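Local coordinates for E3 ubiquitin-protein ligase RNF31 (Mus musculus, PDB 5Y3T) that acts as an E3 ubiquitin-protein ligase and, through its paired UBA region, probably binds partner proteins such as HOIL-1, at residues 14-19 with 40-45; 48-53 with 78-83; 100-105 with 114-119. All coordinates share one frame; numbering follows the deposited sequence.

Contact 1. Residues 14-19 with 40-45; sequences VSMIQE and EVPLQW
Met16 leans across to Pro42 by a bent side chain: chi1 at -95° and chi2 at 145° both lie off the staggered values, while a nearly straight chi3 of 167° sends the methyl outward. That methyl does most of the touching. Met16 CE lies 3.3 Å from Glu40 O and 4.0 Å from Pro42 CD, so it rests against the carbonyl oxygen of Glu40, two residues before helix 42-64, and against the proline ring at its start. Further back on the chain, Met16 CG is 4.1 Å from Pro42 CG, and the two side chains cross at about a right angle. One turn on, the backbone itself takes part, with Glu19 O 4.2 Å from Leu43 CD1. No hydrogen bond links the segments, which bury 179 Å² in all: a modest contact near the surface, partly apolar and partly methyl against backbone carbonyl. A methionine of helix 2-22 packed on the proline that opens helix 42-64 thus joins the first and third helices of the all-helical UBA-pair region. Leu43 also packs on Ala23 and Ala25 in the turn leading to helix 27-37, whose Ala33, Tyr36 and Ser37 meet Trp45.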
loop_
_atom_site.group_PDB
_atom_site.type_symbol
_atom_site.label_atom_id
_atom_site.label_comp_id
_atom_site.label_asym_id
_atom_site.label_seq_id
_atom_site.Cartn_x
_atom_site.Cartn_y
_atom_site.Cartn_z
ATOM N N VAL B 14 19.715 14.961 2.415
ATOM C CA VAL B 14 20.362 13.673 2.164
ATOM C C VAL B 14 21.352 13.349 3.302
ATOM O O VAL B 14 21.478 12.229 3.714
ATOM C CB VAL B 14 21.066 13.630 0.801
ATOM C CG1 VAL B 14 21.998 12.432 0.718
ATOM C CG2 VAL B 14 20.037 13.573 -0.327
ATOM N N SER B 15 22.040 14.366 3.787
ATOM C CA SER B 15 23.016 14.229 4.862
ATOM C C SER B 15 22.423 13.615 6.109
ATOM O O SER B 15 22.989 12.712 6.688
ATOM C CB SER B 15 23.616 15.599 5.180
ATOM O OG SER B 15 24.319 15.533 6.377
ATOM N N MET B 16 21.264 14.081 6.506
ATOM C CA MET B 16 20.622 13.545 7.709
ATOM C C MET B 16 20.046 12.184 7.476
ATOM O O MET B 16 20.038 11.365 8.395
ATOM C CB MET B 16 19.519 14.482 8.201
ATOM C CG MET B 16 20.016 15.428 9.275
ATOM S SD MET B 16 19.215 17.010 9.137
ATOM C CE MET B 16 19.722 17.642 10.738
ATOM N N ILE B 17 19.540 11.950 6.257
ATOM C CA ILE B 17 19.065 10.619 5.868
ATOM C C ILE B 17 20.228 9.629 6.017
ATOM O O ILE B 17 20.044 8.520 6.504
ATOM C CB ILE B 17 18.563 10.583 4.379
ATOM C CG1 ILE B 17 17.283 11.395 4.154
ATOM C CG2 ILE B 17 18.399 9.159 3.862
ATOM C CD1 ILE B 17 16.220 11.198 5.188
ATOM N N GLN B 18 21.408 10.057 5.563
ATOM C CA GLN B 18 22.623 9.245 5.539
ATOM C C GLN B 18 23.021 8.850 6.954
ATOM O O GLN B 18 23.117 7.665 7.236
ATOM C CB GLN B 18 23.731 10.019 4.821
ATOM C CG GLN B 18 25.018 9.270 4.616
ATOM C CD GLN B 18 25.915 9.952 3.607
ATOM O OE1 GLN B 18 26.498 10.988 3.893
ATOM N NE2 GLN B 18 26.049 9.357 2.432
ATOM N N GLU B 19 23.170 9.841 7.842
ATOM C CA GLU B 19 23.386 9.607 9.286
ATOM C C GLU B 19 22.335 8.670 9.870
ATOM O O GLU B 19 22.658 7.701 10.537
ATOM C CB GLU B 19 23.352 10.922 10.080
ATOM C CG GLU B 19 24.691 11.609 10.258
ATOM C CD GLU B 19 24.558 13.015 10.848
ATOM O OE1 GLU B 19 23.472 13.367 11.378
ATOM O OE2 GLU B 19 25.549 13.779 10.774
ATOM N N GLU B 40 17.303 19.562 15.272
ATOM C CA GLU B 40 18.599 19.521 14.558
ATOM C C GLU B 40 19.277 18.162 14.699
ATOM O O GLU B 40 20.242 17.900 13.993
ATOM C CB GLU B 40 19.576 20.604 15.061
ATOM C CG GLU B 40 19.277 22.031 14.599
ATOM C CD GLU B 40 18.439 22.830 15.585
ATOM O OE1 GLU B 40 18.427 22.470 16.784
ATOM O OE2 GLU B 40 17.795 23.827 15.168
ATOM N N VAL B 41 18.739 17.324 15.593
ATOM C CA VAL B 41 19.295 16.045 16.005
ATOM C C VAL B 41 18.170 14.995 15.913
ATOM O O VAL B 41 17.620 14.510 16.933
ATOM C CB VAL B 41 19.810 16.115 17.476
ATOM C CG1 VAL B 41 21.110 16.903 17.555
ATOM C CG2 VAL B 41 18.772 16.741 18.434
ATOM N N PRO B 42 17.805 14.620 14.694
ATOM C CA PRO B 42 16.664 13.691 14.533
ATOM C C PRO B 42 16.797 12.336 15.221
ATOM O O PRO B 42 15.807 11.799 15.690
ATOM C CB PRO B 42 16.573 13.503 13.007
ATOM C CG PRO B 42 17.900 13.956 12.474
ATOM C CD PRO B 42 18.370 15.036 13.403
ATOM N N LEU B 43 17.996 11.769 15.266
ATOM C CA LEU B 43 18.180 10.480 15.939
ATOM C C LEU B 43 17.812 10.555 17.389
ATOM O O LEU B 43 17.084 9.697 17.888
ATOM C CB LEU B 43 19.611 9.971 15.795
ATOM C CG LEU B 43 20.011 9.631 14.345
ATOM C CD1 LEU B 43 21.480 9.252 14.294
ATOM C CD2 LEU B 43 19.129 8.513 13.779
ATOM N N GLN B 44 18.281 11.603 18.058
ATOM C CA GLN B 44 17.959 11.804 19.473
ATOM C C GLN B 44 16.471 11.908 19.674
ATOM O O GLN B 44 15.928 11.190 20.498
ATOM C CB GLN B 44 18.658 13.033 20.057
ATOM C CG GLN B 44 20.119 12.774 20.418
ATOM C CD GLN B 44 20.779 14.005 21.000
ATOM O OE1 GLN B 44 20.248 14.616 21.930
ATOM N NE2 GLN B 44 21.918 14.401 20.434
ATOM N N TRP B 45 15.815 12.764 18.885
ATOM C CA TRP B 45 14.365 12.935 18.982
ATOM C C TRP B 45 13.615 11.634 18.837
ATOM O O TRP B 45 12.687 11.382 19.602
ATOM C CB TRP B 45 13.827 13.981 17.986
ATOM C CG TRP B 45 12.366 14.334 18.209
ATOM C CD1 TRP B 45 11.868 15.358 18.971
ATOM C CD2 TRP B 45 11.219 13.651 17.658
ATOM N NE1 TRP B 45 10.482 15.353 18.930
ATOM C CE2 TRP B 45 10.064 14.328 18.121
ATOM C CE3 TRP B 45 11.062 12.536 16.810
ATOM C CZ2 TRP B 45 8.784 13.924 17.781
ATOM C CZ3 TRP B 45 9.783 12.131 16.463
ATOM C CH2 TRP B 45 8.653 12.826 16.950
#

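Contact 2. Residues 48-53 with 78-83; sequences SELSYV and KAWLDR
Val53 and Leu50 both touch the indole of Trp80, the first over its six-membered ring, the second obliquely at the five-membered one. Val53 CG1 lies over a face, 3.9 Å from the centroid of the six-membered ring and 29° off the ring normal, which meets the criteria for a CH-pi contact. Its nearest ring atom is Trp80 CZ3, 3.5 Å from Val53 CG1. Leu50 CD1 comes within 3.5 Å of Trp80 NE1 and 4.0 Å of Trp80 CE2. No hydrogen bond crosses between the segments, so the 137 Å² they bury is gained by van der Waals contact.

Leu50 and Val53 are three residues apart on helix 42-64; Val53 points at the indole from its CB, whereas Leu50 reaches it with the end of its side chain. In Val53 the methyl CG1 stands opposite the backbone N (chi1 179°), which carries it out over the ring. The helix is kinked here: Ser51 N and Tyr52 N lack bonds to the preceding turn, and Glu49 O instead takes Tyr52 N at 3.1 Å and, weakly, Val53 N. Just before the kink, Ser48 OG donates to the anti lone pair of Glu49 OE2.

The whole is an aromatic helix-helix interface in the buried interior of the all-helical UBA-pair region. Tyr36 of helix 27-37 sets its ring edge-to-face with Trp80, and Trp45 and Leu54 of helix 42-64 pack on the indole too. Trp80 is thus a buried side chain through which helix 73-82 packs on both helices, with Leu81 adding contacts to Glu29 and Ser32 of helix 27-37.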
loop_
_atom_site.group_PDB
_atom_site.type_symbol
_atom_site.label_atom_id
_atom_site.label_comp_id
_atom_site.label_asym_id
_atom_site.label_seq_id
_atom_site.Cartn_x
_atom_site.Cartn_y
_atom_site.Cartn_z
ATOM N N SER B 48 13.983 9.409 22.075
ATOM C CA SER B 48 13.378 9.958 23.289
ATOM C C SER B 48 11.883 10.380 23.164
ATOM O O SER B 48 11.138 10.242 24.131
ATOM C CB SER B 48 14.259 11.113 23.806
ATOM O OG SER B 48 13.755 12.372 23.436
ATOM N N GLU B 49 11.458 10.870 21.993
ATOM C CA GLU B 49 10.117 11.460 21.823
ATOM C C GLU B 49 9.089 10.660 21.046
ATOM O O GLU B 49 7.888 10.876 21.264
ATOM C CB GLU B 49 10.242 12.840 21.170
ATOM C CG GLU B 49 11.040 13.842 21.980
ATOM C CD GLU B 49 10.588 13.851 23.441
ATOM O OE1 GLU B 49 9.398 14.198 23.716
ATOM O OE2 GLU B 49 11.414 13.439 24.286
ATOM N N LEU B 50 9.525 9.758 20.152
ATOM C CA LEU B 50 8.624 9.112 19.191
ATOM C C LEU B 50 7.447 8.388 19.848
ATOM O O LEU B 50 6.272 8.616 19.486
ATOM C CB LEU B 50 9.366 8.131 18.285
ATOM C CG LEU B 50 8.546 7.466 17.156
ATOM C CD1 LEU B 50 7.820 8.487 16.279
ATOM C CD2 LEU B 50 9.450 6.542 16.335
ATOM N N SER B 51 7.766 7.542 20.824
ATOM C CA SER B 51 6.765 6.729 21.503
ATOM C C SER B 51 5.652 7.553 22.141
ATOM O O SER B 51 4.553 7.038 22.294
ATOM C CB SER B 51 7.413 5.830 22.558
ATOM O OG SER B 51 7.690 6.596 23.715
ATOM N N TYR B 52 5.918 8.804 22.529
ATOM C CA TYR B 52 4.865 9.650 23.121
ATOM C C TYR B 52 3.938 10.120 22.023
ATOM O O TYR B 52 2.727 10.188 22.229
ATOM C CB TYR B 52 5.411 10.884 23.877
ATOM C CG TYR B 52 6.192 10.628 25.170
ATOM C CD1 TYR B 52 5.998 9.466 25.940
ATOM C CD2 TYR B 52 7.101 11.591 25.652
ATOM C CE1 TYR B 52 6.709 9.261 27.115
ATOM C CE2 TYR B 52 7.803 11.396 26.832
ATOM C CZ TYR B 52 7.601 10.230 27.551
ATOM O OH TYR B 52 8.286 10.017 28.708
ATOM N N VAL B 53 4.511 10.470 20.868
ATOM C CA VAL B 53 3.714 10.837 19.692
ATOM C C VAL B 53 2.876 9.664 19.191
ATOM O O VAL B 53 1.694 9.840 18.987
ATOM C CB VAL B 53 4.565 11.385 18.541
ATOM C CG1 VAL B 53 3.679 11.715 17.346
ATOM C CG2 VAL B 53 5.362 12.610 19.009
ATOM N N LYS B 78 2.925 3.346 11.290
ATOM C CA LYS B 78 2.798 3.247 9.842
ATOM C C LYS B 78 2.090 4.520 9.309
ATOM O O LYS B 78 2.562 5.129 8.357
ATOM C CB LYS B 78 2.058 1.964 9.498
ATOM C CG LYS B 78 1.935 1.637 8.019
ATOM C CD LYS B 78 1.571 0.157 7.773
ATOM C CE LYS B 78 0.645 -0.538 8.817
ATOM N NZ LYS B 78 -0.770 -0.050 8.967
ATOM N N ALA B 79 1.038 4.965 10.001
ATOM C CA ALA B 79 0.289 6.181 9.612
ATOM C C ALA B 79 1.106 7.469 9.788
ATOM O O ALA B 79 1.214 8.280 8.879
ATOM C CB ALA B 79 -1.030 6.262 10.372
ATOM N N TRP B 80 1.663 7.654 10.972
ATOM C CA TRP B 80 2.629 8.719 11.235
ATOM C C TRP B 80 3.663 8.840 10.112
ATOM O O TRP B 80 3.903 9.898 9.564
ATOM C CB TRP B 80 3.269 8.457 12.600
ATOM C CG TRP B 80 4.561 9.144 12.858
ATOM C CD1 TRP B 80 5.842 8.633 12.745
ATOM C CD2 TRP B 80 4.707 10.453 13.317
ATOM N NE1 TRP B 80 6.786 9.581 13.095
ATOM C CE2 TRP B 80 6.109 10.708 13.448
ATOM C CE3 TRP B 80 3.801 11.440 13.639
ATOM C CZ2 TRP B 80 6.583 11.883 13.861
ATOM C CZ3 TRP B 80 4.263 12.582 14.044
ATOM C CH2 TRP B 80 5.654 12.824 14.150
ATOM N N LEU B 81 4.240 7.730 9.740
ATOM C CA LEU B 81 5.301 7.720 8.749
ATOM C C LEU B 81 4.842 7.863 7.325
ATOM O O LEU B 81 5.572 8.438 6.536
ATOM C CB LEU B 81 6.131 6.436 8.843
ATOM C CG LEU B 81 7.032 6.287 10.070
ATOM C CD1 LEU B 81 7.872 5.061 9.837
ATOM C CD2 LEU B 81 7.927 7.492 10.298
ATOM N N ASP B 82 3.667 7.356 6.958
ATOM C CA ASP B 82 3.210 7.544 5.571
ATOM C C ASP B 82 2.793 8.993 5.313
ATOM O O ASP B 82 2.886 9.456 4.177
ATOM C CB ASP B 82 2.106 6.556 5.188
ATOM C CG ASP B 82 2.597 5.092 5.200
ATOM O OD1 ASP B 82 3.830 4.794 5.127
ATOM O OD2 ASP B 82 1.720 4.227 5.323
ATOM N N ARG B 83 2.436 9.724 6.378
ATOM C CA ARG B 83 2.092 11.106 6.262
ATOM C C ARG B 83 3.215 11.981 6.776
ATOM O O ARG B 83 3.007 13.153 7.106
ATOM C CB ARG B 83 0.785 11.373 6.999
ATOM C CG ARG B 83 -0.383 10.521 6.519
ATOM C CD ARG B 83 -0.562 10.468 4.994
ATOM N NE ARG B 83 -0.618 11.798 4.384
ATOM C CZ ARG B 83 -0.523 12.059 3.076
ATOM N NH1 ARG B 83 -0.344 11.097 2.174
ATOM N NH2 ARG B 83 -0.611 13.314 2.671
#

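Contact 3. Residues 100-105 with 114-119; sequences RKVHEL and EGSLQA
Val102 and Leu117 approach each other at a slant, methyl against methyl: Val102 CG2 lies 3.6 Å from Leu117 CD2, the closest touch between the segments. The valine branch that reaches over is the one beside the backbone N and opposite the carbonyl carbon. On the other helix the leucine CB does not aim straight at its partner; with chi1 at -51° and chi2 at -173°, its CD2 end swings in to meet the valine. Ser116 occupies the middle. Its CA is 6.7 Å from the CA of Val102, the nearest backbone approach between the segments, and its small side chain is consistent with the close approach of the backbones there. Val102 CG2 stands 4.4 Å from Ser116 OG, while Leu105 CD1 is 4.3 Å from Ser116 CB, so the serine is flanked by two residues one turn apart on helix 87-107.

The arrangement is one of two consecutive helices joined by a short connection, which brings helix 116-122 back against the end of helix 87-107; with helix 127-145 they form a group of three consecutive helices, consistent with the three-helix fold of the UBA clan. Gly115 takes the N-cap position with a positive phi of 102°, a backbone conformation that suits glycine, and Ala119 N bonds to Gly115 O at 3.0 Å in the first turn.

Leu120 packs on Val102, Leu105 and the side chain of Lys101, continuing the contact along helix 116-122, and helix 127-145 closes over it through Leu131, on Leu105, and Ala130, on Ala119. Lys101 NZ is hydrogen-bonded to Gly125 O, in the connection that leads from helix 116-122 to helix 127-145.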
loop_
_atom_site.group_PDB
_atom_site.type_symbol
_atom_site.label_atom_id
_atom_site.label_comp_id
_atom_site.label_asym_id
_atom_site.label_seq_id
_atom_site.Cartn_x
_atom_site.Cartn_y
_atom_site.Cartn_z
ATOM N N ARG B 100 -10.715 0.297 6.645
ATOM C CA ARG B 100 -10.637 -0.377 5.363
ATOM C C ARG B 100 -10.408 -1.874 5.564
ATOM O O ARG B 100 -10.924 -2.732 4.803
ATOM C CB ARG B 100 -9.515 0.274 4.530
ATOM C CG ARG B 100 -9.289 -0.319 3.150
ATOM C CD ARG B 100 -8.210 0.382 2.337
ATOM N NE ARG B 100 -6.963 0.633 3.057
ATOM C CZ ARG B 100 -6.019 -0.283 3.337
ATOM N NH1 ARG B 100 -6.155 -1.582 3.001
ATOM N NH2 ARG B 100 -4.924 0.107 3.992
ATOM N N LYS B 101 -9.617 -2.202 6.580
ATOM C CA LYS B 101 -9.282 -3.589 6.822
ATOM C C LYS B 101 -10.450 -4.350 7.455
ATOM O O LYS B 101 -10.650 -5.493 7.149
ATOM C CB LYS B 101 -8.010 -3.696 7.631
ATOM C CG LYS B 101 -6.810 -3.255 6.832
ATOM C CD LYS B 101 -5.569 -3.153 7.681
ATOM C CE LYS B 101 -4.458 -2.331 7.028
ATOM N NZ LYS B 101 -3.462 -1.988 8.075
ATOM N N VAL B 102 -11.234 -3.694 8.291
ATOM C CA VAL B 102 -12.422 -4.292 8.876
ATOM C C VAL B 102 -13.488 -4.545 7.818
ATOM O O VAL B 102 -14.171 -5.575 7.845
ATOM C CB VAL B 102 -12.952 -3.425 10.054
ATOM C CG1 VAL B 102 -14.430 -3.708 10.392
ATOM C CG2 VAL B 102 -12.027 -3.613 11.268
ATOM N N HIS B 103 -13.614 -3.611 6.886
ATOM C CA HIS B 103 -14.500 -3.783 5.739
ATOM C C HIS B 103 -14.055 -4.989 4.899
ATOM O O HIS B 103 -14.889 -5.766 4.507
ATOM C CB HIS B 103 -14.568 -2.507 4.918
ATOM C CG HIS B 103 -15.353 -2.645 3.658
ATOM N ND1 HIS B 103 -16.692 -2.333 3.582
ATOM C CD2 HIS B 103 -14.985 -3.051 2.417
ATOM C CE1 HIS B 103 -17.121 -2.546 2.352
ATOM N NE2 HIS B 103 -16.104 -2.976 1.625
ATOM N N GLU B 104 -12.762 -5.183 4.671
ATOM C CA GLU B 104 -12.342 -6.382 3.948
ATOM C C GLU B 104 -12.602 -7.685 4.723
ATOM O O GLU B 104 -13.153 -8.656 4.177
ATOM C CB GLU B 104 -10.876 -6.344 3.551
ATOM C CG GLU B 104 -10.666 -7.061 2.213
ATOM C CD GLU B 104 -9.225 -7.425 1.905
ATOM O OE1 GLU B 104 -8.290 -6.872 2.541
ATOM O OE2 GLU B 104 -9.033 -8.279 1.007
ATOM N N LEU B 105 -12.184 -7.729 5.986
ATOM C CA LEU B 105 -12.353 -8.944 6.751
ATOM C C LEU B 105 -13.826 -9.330 6.840
ATOM O O LEU B 105 -14.150 -10.512 6.808
ATOM C CB LEU B 105 -11.698 -8.834 8.116
ATOM C CG LEU B 105 -10.167 -8.878 8.005
ATOM C CD1 LEU B 105 -9.539 -8.561 9.342
ATOM C CD2 LEU B 105 -9.649 -10.224 7.513
ATOM N N GLU B 114 -17.076 -11.602 15.095
ATOM C CA GLU B 114 -16.250 -12.861 15.054
ATOM C C GLU B 114 -14.772 -12.606 15.359
ATOM O O GLU B 114 -13.910 -13.482 15.134
ATOM C CB GLU B 114 -16.352 -13.605 13.688
ATOM C CG GLU B 114 -17.774 -13.936 13.194
ATOM C CD GLU B 114 -18.572 -12.716 12.741
ATOM O OE1 GLU B 114 -17.997 -11.865 12.046
ATOM O OE2 GLU B 114 -19.775 -12.587 13.082
ATOM N N GLY B 115 -14.465 -11.399 15.836
ATOM C CA GLY B 115 -13.162 -11.103 16.425
ATOM C C GLY B 115 -12.175 -10.350 15.556
ATOM O O GLY B 115 -10.990 -10.367 15.854
ATOM N N SER B 116 -12.660 -9.670 14.517
ATOM C CA SER B 116 -11.786 -8.955 13.590
ATOM C C SER B 116 -10.998 -7.809 14.262
ATOM O O SER B 116 -9.781 -7.679 14.042
ATOM C CB SER B 116 -12.582 -8.443 12.396
ATOM O OG SER B 116 -13.506 -7.435 12.765
ATOM N N LEU B 117 -11.671 -7.054 15.127
ATOM C CA LEU B 117 -11.055 -5.935 15.847
ATOM C C LEU B 117 -9.921 -6.410 16.732
ATOM O O LEU B 117 -8.818 -5.831 16.701
ATOM C CB LEU B 117 -12.079 -5.131 16.666
ATOM C CG LEU B 117 -13.351 -4.651 15.966
ATOM C CD1 LEU B 117 -14.134 -3.728 16.886
ATOM C CD2 LEU B 117 -13.030 -3.954 14.659
ATOM N N GLN B 118 -10.151 -7.492 17.456
ATOM C CA GLN B 118 -9.130 -8.064 18.365
ATOM C C GLN B 118 -7.949 -8.622 17.582
ATOM O O GLN B 118 -6.819 -8.368 17.957
ATOM C CB GLN B 118 -9.710 -9.154 19.269
ATOM C CG GLN B 118 -10.754 -8.644 20.265
ATOM C CD GLN B 118 -12.074 -8.193 19.618
ATOM O OE1 GLN B 118 -12.372 -8.545 18.467
ATOM N NE2 GLN B 118 -12.860 -7.394 20.345
ATOM N N ALA B 119 -8.220 -9.341 16.479
ATOM C CA ALA B 119 -7.154 -9.901 15.609
ATOM C C ALA B 119 -6.329 -8.866 14.843
ATOM O O ALA B 119 -5.147 -9.086 14.600
ATOM C CB ALA B 119 -7.749 -10.884 14.612
#

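In the fold
The three contacts follow one another along the chain, each closing before the next opens, and the first and last lie on opposite sides of the chain's centre, their centres 37 Å apart. Contacts 1 and 2, with centres 15 Å apart, share helix 42-64 and touch directly: Trp45 CH2 of contact 1 is 3.8 Å from Trp80 CZ2 of contact 2. Contact 3 centres about 23 Å from contact 2, and the two meet where Lys78 NZ and Lys101 NZ, like charges, come close, on the consecutive helices 73-82 and 87-107. The series fits an elongated all-helical UBA pair, leaving outer faces at which other protein chains dock.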